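Local structure of proline dehydrogenase (Bradyrhizobium japonicum USDA 110, 3HAZ) at residues F169-T174 against R450-Y455; D550-A555 against A720-H725; V681-E686 against G716-A721. The protein oxidises proline to glutamate in two steps, using an FAD-dependent proline dehydrogenase and an NAD-dependent aldehyde dehydrogenase, probably so that proline can serve as a carbon and nitrogen source. All coordinates share one frame; numbering follows the deposited sequence.

Contact 1 of 3, residues F169-T174 against R450-Y455; sequences FVLGET and RDLLAY
F169 meets two side chains of the segment 450-455, L452 and Y455. Its ring and that of Y455 cross obliquely. The closest atoms are F169 CE1 and Y455 CE2, 3.7 Å apart. Y455 CD2 is a little further from the same F169 CE1, at 4.1 Å. F169 CE1 thus comes nearest the CD2-CE2 bond of the tyrosine. CG of Y455 is anti to its backbone N (chi1 179°), which carries the ring from the helix toward F169. L452 approaches the F169 ring obliquely, and its CD1 is 4.3 Å from F169 CD1. The other branch of L452 serves L171. The two leucine side chains cross at about a right angle, and L171 CD2 is 4.1 Å from L452 CD2. L452 thus bridges F169 and L171 with its two methyl groups. All four side chains are buried, and their contacts across the two segments are apolar. The polar link lies at the edge of the group. A water donates to E173 O at 2.6 Å and accepts from R450 N at 3.0 Å. It joins the two backbones where the side chains do not meet. The hydroxyl of Y455 is hydrogen-bonded to D195 OD2, which ties down the far end of the ring, and FAD lies about 7 Å from the Y455 side chain. Strand 440-448 is a strand of the proline dehydrogenase barrel, and the short strand 170-172 pairs with it in parallel. Helix 452-463 follows strand 440-448. M165 of helix 151-168 touches both L171 and L452, while M78 of helix 71-85 touches F169.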
# COMPACT_ATOMS: atom_id res chain seq x y z
N PHE A 169 -13.68 -36.68 38.00
CA PHE A 169 -13.89 -35.85 39.18
C PHE A 169 -14.46 -36.72 40.29
O PHE A 169 -15.21 -37.65 40.02
CB PHE A 169 -14.84 -34.70 38.85
CG PHE A 169 -14.28 -33.72 37.86
CD1 PHE A 169 -13.77 -32.51 38.28
CD2 PHE A 169 -14.26 -34.02 36.51
CE1 PHE A 169 -13.25 -31.61 37.38
CE2 PHE A 169 -13.74 -33.12 35.60
CZ PHE A 169 -13.23 -31.91 36.04
N VAL A 170 -14.09 -36.41 41.52
CA VAL A 170 -14.66 -37.06 42.69
C VAL A 170 -15.48 -36.02 43.46
O VAL A 170 -14.93 -35.22 44.22
CB VAL A 170 -13.56 -37.64 43.61
CG1 VAL A 170 -14.18 -38.21 44.87
CG2 VAL A 170 -12.74 -38.71 42.86
N LEU A 171 -16.79 -36.03 43.24
CA LEU A 171 -17.66 -34.92 43.65
C LEU A 171 -18.81 -35.37 44.55
O LEU A 171 -19.25 -36.51 44.47
CB LEU A 171 -18.24 -34.24 42.41
CG LEU A 171 -17.46 -33.09 41.76
CD1 LEU A 171 -15.98 -33.14 42.09
CD2 LEU A 171 -17.69 -33.08 40.27
N GLY A 172 -19.30 -34.46 45.38
CA GLY A 172 -20.47 -34.71 46.20
C GLY A 172 -21.06 -33.40 46.68
O GLY A 172 -20.44 -32.35 46.55
N GLU A 173 -22.26 -33.45 47.25
CA GLU A 173 -22.88 -32.25 47.80
C GLU A 173 -22.08 -31.73 48.99
O GLU A 173 -22.04 -30.53 49.25
CB GLU A 173 -24.33 -32.53 48.21
CG GLU A 173 -25.26 -32.74 47.03
CD GLU A 173 -26.72 -32.64 47.43
OE1 GLU A 173 -27.02 -32.09 48.51
OE2 GLU A 173 -27.58 -33.12 46.65
N THR A 174 -21.46 -32.65 49.72
CA THR A 174 -20.60 -32.31 50.84
C THR A 174 -19.30 -33.08 50.66
O THR A 174 -19.22 -33.99 49.84
CB THR A 174 -21.22 -32.75 52.18
OG1 THR A 174 -21.40 -34.18 52.19
CG2 THR A 174 -22.57 -32.06 52.42
N ARG A 450 -20.28 -27.04 45.49
CA ARG A 450 -20.21 -25.59 45.65
C ARG A 450 -18.84 -25.03 45.27
O ARG A 450 -18.68 -23.82 45.13
CB ARG A 450 -20.58 -25.19 47.08
CG ARG A 450 -19.60 -25.67 48.13
CD ARG A 450 -20.20 -25.59 49.52
NE ARG A 450 -20.37 -24.21 49.98
CZ ARG A 450 -20.99 -23.87 51.10
NH1 ARG A 450 -21.51 -24.82 51.87
NH2 ARG A 450 -21.10 -22.60 51.46
N ASP A 451 -17.86 -25.91 45.09
CA ASP A 451 -16.51 -25.50 44.71
C ASP A 451 -16.12 -25.92 43.30
O ASP A 451 -15.00 -25.69 42.85
CB ASP A 451 -15.51 -26.05 45.72
CG ASP A 451 -15.78 -25.57 47.12
OD1 ASP A 451 -15.91 -24.34 47.28
OD2 ASP A 451 -15.88 -26.40 48.04
N LEU A 452 -17.06 -26.53 42.59
CA LEU A 452 -16.77 -27.03 41.25
C LEU A 452 -16.58 -25.92 40.20
O LEU A 452 -15.59 -25.93 39.46
CB LEU A 452 -17.87 -27.98 40.78
CG LEU A 452 -17.70 -28.46 39.34
CD1 LEU A 452 -16.36 -29.17 39.16
CD2 LEU A 452 -18.86 -29.34 38.94
N LEU A 453 -17.52 -24.99 40.12
CA LEU A 453 -17.50 -23.95 39.07
C LEU A 453 -16.17 -23.20 38.99
O LEU A 453 -15.58 -23.09 37.92
CB LEU A 453 -18.63 -22.94 39.29
CG LEU A 453 -19.99 -23.09 38.61
CD1 LEU A 453 -20.78 -21.78 38.79
CD2 LEU A 453 -19.86 -23.45 37.15
N ALA A 454 -15.72 -22.68 40.13
CA ALA A 454 -14.46 -21.95 40.19
C ALA A 454 -13.31 -22.78 39.64
O ALA A 454 -12.43 -22.27 38.94
CB ALA A 454 -14.17 -21.51 41.62
N TYR A 455 -13.32 -24.07 39.95
CA TYR A 455 -12.28 -24.98 39.50
C TYR A 455 -12.41 -25.33 38.00
O TYR A 455 -11.41 -25.39 37.29
CB TYR A 455 -12.32 -26.27 40.33
CG TYR A 455 -11.29 -27.31 39.93
CD1 TYR A 455 -10.04 -27.35 40.53
CD2 TYR A 455 -11.59 -28.27 38.97
CE1 TYR A 455 -9.10 -28.31 40.17
CE2 TYR A 455 -10.66 -29.23 38.60
CZ TYR A 455 -9.42 -29.25 39.21
OH TYR A 455 -8.50 -30.21 38.85
O HOH W 1 -21.79 -28.38 47.74

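Contact 2 of 3, residues D550-A555 against A720-H725; sequences DQAHAA and AALTAH. With NAD (nicotinamide-adenine-dinucleotide), chain D.
The NAD-binding part of the aldehyde dehydrogenase section holds this contact, on the flank of the helix that carries the adenine. H553, which is exposed, meets the buried H725. Their rings form an oblique pair, inclined at 51° with centroids 4.5 Å apart. CD2 of H725 lies over one face of the H553 ring, offset toward the rim, and is 3.2 Å from H553 CD2. The first torsion of H725 (chi1 -161°) turns CG away from the backbone N and sends the imidazole toward helix 549-567. D727 N is hydrogen-bonded to H725 ND1 and limits the rotation of that ring. H553 also reaches across to helix 716-724, where its CE1 is 3.8 Å from A721 O.

Helix 716-724 follows strand 709-711 in the Rossmann-type part of the domain. Helix 549-567 packs against its side, and NAD touches A720, whose N is 3.6 Å from NAD C2A. The rest of the contact is apolar. A552 CB meets L722 CD2 at 3.7 Å, and L722 CD2 also lies near A552 O. L722 continues inward to V681 and K683 of strand 679-683, and V556 touches both L722 and H725.

Near the C-terminal end of helix 716-724, A720 O accepts two hydrogen bonds. T723 OG1 donates at 3.1 Å, tilted 29° from the carbonyl plane, and A724 N donates at 2.9 Å. Both donors come from the same face of that plane. K750 NZ binds the carbonyl oxygens of T723 and H725.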
# COMPACT_ATOMS: atom_id res chain seq x y z
N ASP A 550 -17.20 39.14 46.87
CA ASP A 550 -16.44 40.12 46.10
C ASP A 550 -15.22 39.48 45.43
O ASP A 550 -14.96 39.71 44.26
CB ASP A 550 -15.98 41.28 46.99
CG ASP A 550 -16.99 42.41 47.05
OD1 ASP A 550 -18.17 42.18 46.71
OD2 ASP A 550 -16.59 43.53 47.42
N GLN A 551 -14.49 38.68 46.20
CA GLN A 551 -13.31 38.00 45.67
C GLN A 551 -13.67 37.05 44.54
O GLN A 551 -12.93 36.89 43.57
CB GLN A 551 -12.60 37.24 46.79
CG GLN A 551 -11.90 38.15 47.77
CD GLN A 551 -11.40 37.42 49.00
OE1 GLN A 551 -12.20 36.96 49.82
NE2 GLN A 551 -10.09 37.31 49.13
N ALA A 552 -14.83 36.40 44.68
CA ALA A 552 -15.32 35.49 43.66
C ALA A 552 -15.61 36.24 42.36
O ALA A 552 -15.26 35.77 41.28
CB ALA A 552 -16.57 34.76 44.14
N HIS A 553 -16.23 37.41 42.46
CA HIS A 553 -16.50 38.22 41.27
C HIS A 553 -15.21 38.75 40.65
O HIS A 553 -15.08 38.82 39.43
CB HIS A 553 -17.48 39.35 41.58
CG HIS A 553 -18.92 38.95 41.42
ND1 HIS A 553 -19.46 37.86 42.06
CD2 HIS A 553 -19.92 39.49 40.69
CE1 HIS A 553 -20.74 37.75 41.74
NE2 HIS A 553 -21.04 38.73 40.90
N ALA A 554 -14.25 39.12 41.50
CA ALA A 554 -12.94 39.54 41.02
C ALA A 554 -12.25 38.40 40.27
O ALA A 554 -11.55 38.62 39.27
CB ALA A 554 -12.08 40.01 42.18
N ALA A 555 -12.45 37.18 40.75
CA ALA A 555 -11.87 36.01 40.11
C ALA A 555 -12.41 35.83 38.70
O ALA A 555 -11.66 35.59 37.76
CB ALA A 555 -12.13 34.76 40.95
N ALA A 720 -22.60 29.38 44.25
CA ALA A 720 -23.77 30.03 43.66
C ALA A 720 -23.43 31.39 43.06
O ALA A 720 -23.89 31.73 41.97
CB ALA A 720 -24.88 30.18 44.70
N ALA A 721 -22.61 32.16 43.76
CA ALA A 721 -22.18 33.45 43.25
C ALA A 721 -21.47 33.30 41.90
O ALA A 721 -21.67 34.11 40.99
CB ALA A 721 -21.27 34.14 44.25
N LEU A 722 -20.64 32.27 41.78
CA LEU A 722 -19.92 32.01 40.54
C LEU A 722 -20.88 31.67 39.41
O LEU A 722 -20.78 32.24 38.32
CB LEU A 722 -18.91 30.87 40.72
CG LEU A 722 -17.77 31.12 41.70
CD1 LEU A 722 -16.80 29.94 41.72
CD2 LEU A 722 -17.04 32.40 41.38
N THR A 723 -21.81 30.75 39.65
CA THR A 723 -22.74 30.31 38.61
C THR A 723 -23.73 31.40 38.20
O THR A 723 -24.28 31.37 37.10
CB THR A 723 -23.51 29.03 39.01
OG1 THR A 723 -24.30 29.29 40.18
CG2 THR A 723 -22.55 27.89 39.28
N ALA A 724 -23.96 32.36 39.09
CA ALA A 724 -24.92 33.42 38.81
C ALA A 724 -24.28 34.58 38.05
O ALA A 724 -24.98 35.40 37.47
CB ALA A 724 -25.58 33.90 40.10
N HIS A 725 -22.96 34.64 38.05
CA HIS A 725 -22.24 35.72 37.38
C HIS A 725 -22.60 35.81 35.89
O HIS A 725 -22.52 34.82 35.17
CB HIS A 725 -20.73 35.56 37.54
CG HIS A 725 -19.96 36.81 37.28
ND1 HIS A 725 -19.81 37.36 36.03
CD2 HIS A 725 -19.29 37.63 38.13
CE1 HIS A 725 -19.08 38.46 36.11
NE2 HIS A 725 -18.75 38.65 37.37
PA NAD D . -22.99 18.44 46.42
O1A NAD D . -24.30 18.69 45.47
O2A NAD D . -23.40 18.39 47.83
O5B NAD D . -21.94 19.71 46.17
C5B NAD D . -20.79 19.51 45.35
C4B NAD D . -20.18 20.85 44.90
O4B NAD D . -21.16 21.89 44.51
C3B NAD D . -19.33 21.61 46.00
O3B NAD D . -18.05 22.08 45.69
C2B NAD D . -20.37 22.54 46.61
O2B NAD D . -20.00 23.46 47.60
C1B NAD D . -21.04 23.01 45.39
N9A NAD D . -22.36 23.58 45.67
C8A NAD D . -23.18 23.28 46.71
N7A NAD D . -24.36 24.07 46.58
C5A NAD D . -24.23 24.86 45.42
C6A NAD D . -25.07 25.79 44.82
N6A NAD D . -26.36 26.09 45.43
N1A NAD D . -24.69 26.42 43.68
C2A NAD D . -23.46 26.13 43.10
N3A NAD D . -22.63 25.21 43.69
C4A NAD D . -23.02 24.58 44.85
O3 NAD D . -22.19 17.03 45.97
PN NAD D . -21.07 16.34 47.01
O1N NAD D . -21.76 16.18 48.51
O2N NAD D . -19.88 17.19 47.09
O5D NAD D . -20.63 14.84 46.45
C5D NAD D . -21.57 13.76 46.50
C4D NAD D . -22.45 13.68 45.24
O4D NAD D . -21.78 13.95 43.93
C3D NAD D . -23.34 12.40 44.96
O3D NAD D . -24.74 12.54 44.83
C2D NAD D . -22.55 11.77 43.80
O2D NAD D . -22.99 10.58 43.16
C1D NAD D . -22.19 12.96 43.01
N1N NAD D . -21.05 12.61 42.15
C2N NAD D . -21.29 12.17 40.83
C3N NAD D . -20.17 11.81 39.98
C7N NAD D . -20.43 11.34 38.53
O7N NAD D . -19.53 11.25 37.78
N7N NAD D . -21.79 11.15 38.07
C4N NAD D . -18.78 11.91 40.49
C5N NAD D . -18.54 12.35 41.80
C6N NAD D . -19.68 12.72 42.67

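Contact 3 of 3, residues V681-E686 against G716-A721; sequences VAKPAE and GRIGAA. With NAD (nicotinamide-adenine-dinucleotide), chain D.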
# COMPACT_ATOMS: atom_id res chain seq x y z
N VAL A 681 -12.56 29.39 36.46
CA VAL A 681 -12.65 29.65 37.89
C VAL A 681 -13.17 28.37 38.54
O VAL A 681 -14.28 27.92 38.24
CB VAL A 681 -13.57 30.84 38.21
CG1 VAL A 681 -13.73 31.00 39.72
CG2 VAL A 681 -13.01 32.13 37.60
N ALA A 682 -12.36 27.79 39.41
CA ALA A 682 -12.68 26.50 40.02
C ALA A 682 -13.02 26.65 41.50
O ALA A 682 -12.28 27.28 42.25
CB ALA A 682 -11.51 25.54 39.85
N LYS A 683 -14.14 26.07 41.91
CA LYS A 683 -14.49 26.02 43.33
C LYS A 683 -14.60 24.58 43.80
O LYS A 683 -15.51 23.85 43.38
CB LYS A 683 -15.80 26.77 43.63
CG LYS A 683 -16.01 27.01 45.13
CD LYS A 683 -17.48 26.95 45.52
CE LYS A 683 -17.96 25.52 45.68
NZ LYS A 683 -17.68 24.96 47.03
N PRO A 684 -13.67 24.16 44.67
CA PRO A 684 -13.66 22.78 45.16
C PRO A 684 -14.67 22.60 46.28
O PRO A 684 -15.16 23.59 46.83
CB PRO A 684 -12.25 22.64 45.73
CG PRO A 684 -11.89 24.03 46.18
CD PRO A 684 -12.60 24.98 45.25
N ALA A 685 -14.99 21.35 46.59
CA ALA A 685 -15.84 21.04 47.73
C ALA A 685 -15.24 21.63 49.00
O ALA A 685 -14.02 21.64 49.18
CB ALA A 685 -16.00 19.54 47.87
N GLU A 686 -16.10 22.13 49.87
CA GLU A 686 -15.66 22.75 51.11
C GLU A 686 -14.75 21.84 51.93
O GLU A 686 -13.83 22.32 52.59
CB GLU A 686 -16.87 23.18 51.94
CG GLU A 686 -16.62 24.44 52.76
CD GLU A 686 -17.83 24.85 53.58
OE1 GLU A 686 -18.81 24.08 53.62
OE2 GLU A 686 -17.78 25.94 54.19
N GLY A 716 -21.53 26.33 49.26
CA GLY A 716 -22.43 26.32 48.12
C GLY A 716 -22.91 27.71 47.75
O GLY A 716 -23.45 27.92 46.67
N ARG A 717 -22.73 28.67 48.66
CA ARG A 717 -23.10 30.05 48.40
C ARG A 717 -22.08 30.74 47.49
O ARG A 717 -22.43 31.53 46.62
CB ARG A 717 -23.26 30.84 49.70
N ILE A 718 -20.80 30.44 47.72
CA ILE A 718 -19.73 30.95 46.88
C ILE A 718 -19.84 30.31 45.50
O ILE A 718 -19.65 30.97 44.48
CB ILE A 718 -18.34 30.66 47.49
CG1 ILE A 718 -18.11 31.55 48.71
CG2 ILE A 718 -17.25 30.87 46.45
CD1 ILE A 718 -18.15 33.05 48.42
N GLY A 719 -20.17 29.02 45.49
CA GLY A 719 -20.43 28.32 44.24
C GLY A 719 -21.59 28.96 43.50
O GLY A 719 -21.56 29.09 42.27
N ALA A 720 -22.60 29.38 44.25
CA ALA A 720 -23.77 30.03 43.66
C ALA A 720 -23.43 31.39 43.06
O ALA A 720 -23.89 31.73 41.97
CB ALA A 720 -24.88 30.18 44.70
N ALA A 721 -22.61 32.16 43.76
CA ALA A 721 -22.18 33.45 43.25
C ALA A 721 -21.47 33.30 41.90
O ALA A 721 -21.67 34.11 40.99
CB ALA A 721 -21.27 34.14 44.25
PA NAD D . -22.99 18.44 46.42
O1A NAD D . -24.30 18.69 45.47
O2A NAD D . -23.40 18.39 47.83
O5B NAD D . -21.94 19.71 46.17
C5B NAD D . -20.79 19.51 45.35
C4B NAD D . -20.18 20.85 44.90
O4B NAD D . -21.16 21.89 44.51
C3B NAD D . -19.33 21.61 46.00
O3B NAD D . -18.05 22.08 45.69
C2B NAD D . -20.37 22.54 46.61
O2B NAD D . -20.00 23.46 47.60
C1B NAD D . -21.04 23.01 45.39
N9A NAD D . -22.36 23.58 45.67
C8A NAD D . -23.18 23.28 46.71
N7A NAD D . -24.36 24.07 46.58
C5A NAD D . -24.23 24.86 45.42
C6A NAD D . -25.07 25.79 44.82
N6A NAD D . -26.36 26.09 45.43
N1A NAD D . -24.69 26.42 43.68
C2A NAD D . -23.46 26.13 43.10
N3A NAD D . -22.63 25.21 43.69
C4A NAD D . -23.02 24.58 44.85
O3 NAD D . -22.19 17.03 45.97
PN NAD D . -21.07 16.34 47.01
O1N NAD D . -21.76 16.18 48.51
O2N NAD D . -19.88 17.19 47.09
O5D NAD D . -20.63 14.84 46.45
C5D NAD D . -21.57 13.76 46.50
C4D NAD D . -22.45 13.68 45.24
O4D NAD D . -21.78 13.95 43.93
C3D NAD D . -23.34 12.40 44.96
O3D NAD D . -24.74 12.54 44.83
C2D NAD D . -22.55 11.77 43.80
O2D NAD D . -22.99 10.58 43.16
C1D NAD D . -22.19 12.96 43.01
N1N NAD D . -21.05 12.61 42.15
C2N NAD D . -21.29 12.17 40.83
C3N NAD D . -20.17 11.81 39.98
C7N NAD D . -20.43 11.34 38.53
O7N NAD D . -19.53 11.25 37.78
N7N NAD D . -21.79 11.15 38.07
C4N NAD D . -18.78 11.91 40.49
C5N NAD D . -18.54 12.35 41.80
C6N NAD D . -19.68 12.72 42.67
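Van der Waals contact between K683 and the first turn of helix 716-724 joins the two segments. K683 CD lies 3.4 Å from G719 N, and it is also close to G719 CA. I718 CG2 touches the same methylene at 4.0 Å. The lysine chain starts out extended from the backbone N (chi1 -167°). It then bends at each later torsion, which curls the amino group round toward the ribose.

Hydrogen bonds belong to that amino group. K683 NZ donates to NAD O2B at 2.8 Å and, weakly, to O3B of the same ribose. It also donates to P684 O at 2.9 Å, from above the carbonyl plane. G714 O is a further acceptor, and D715 O a weak one.

The adenine packs on the helix backbone. NAD C2A is 3.4 Å from G719 C, and G716 O is 3.3 Å from NAD C6A. G714, G716 and G719 are consistent with a Rossmann-type glycine pattern, and neither G716 nor G719 has a side chain to meet the base.

K683 is thus a recognition residue for the adenosine ribose. Carbonyl oxygens and ribose hydroxyls receive its bonds, which would probably stabilise a positive charge there.

In the fold
Contact 1 closes before contacts 2 and 3 open along the chain. It lies on the opposite side of the chain's centre, about 65 Å from contact 2 and about 57 Å from contact 3, centre to centre. It joins short strand 170-172, beside barrel strand 440-448, to the helix that follows 440-448, near FAD. Contact 2 opens next, at 550, and contact 3 at 681; both end on helix 716-724. Their centres are about 9 Å apart, and they touch where L722 packs on V681 and K683. Both lie in the aldehyde dehydrogenase section and touch NAD. The separation reflects two catalytic units, each with its own cofactor, within one bifunctional chain.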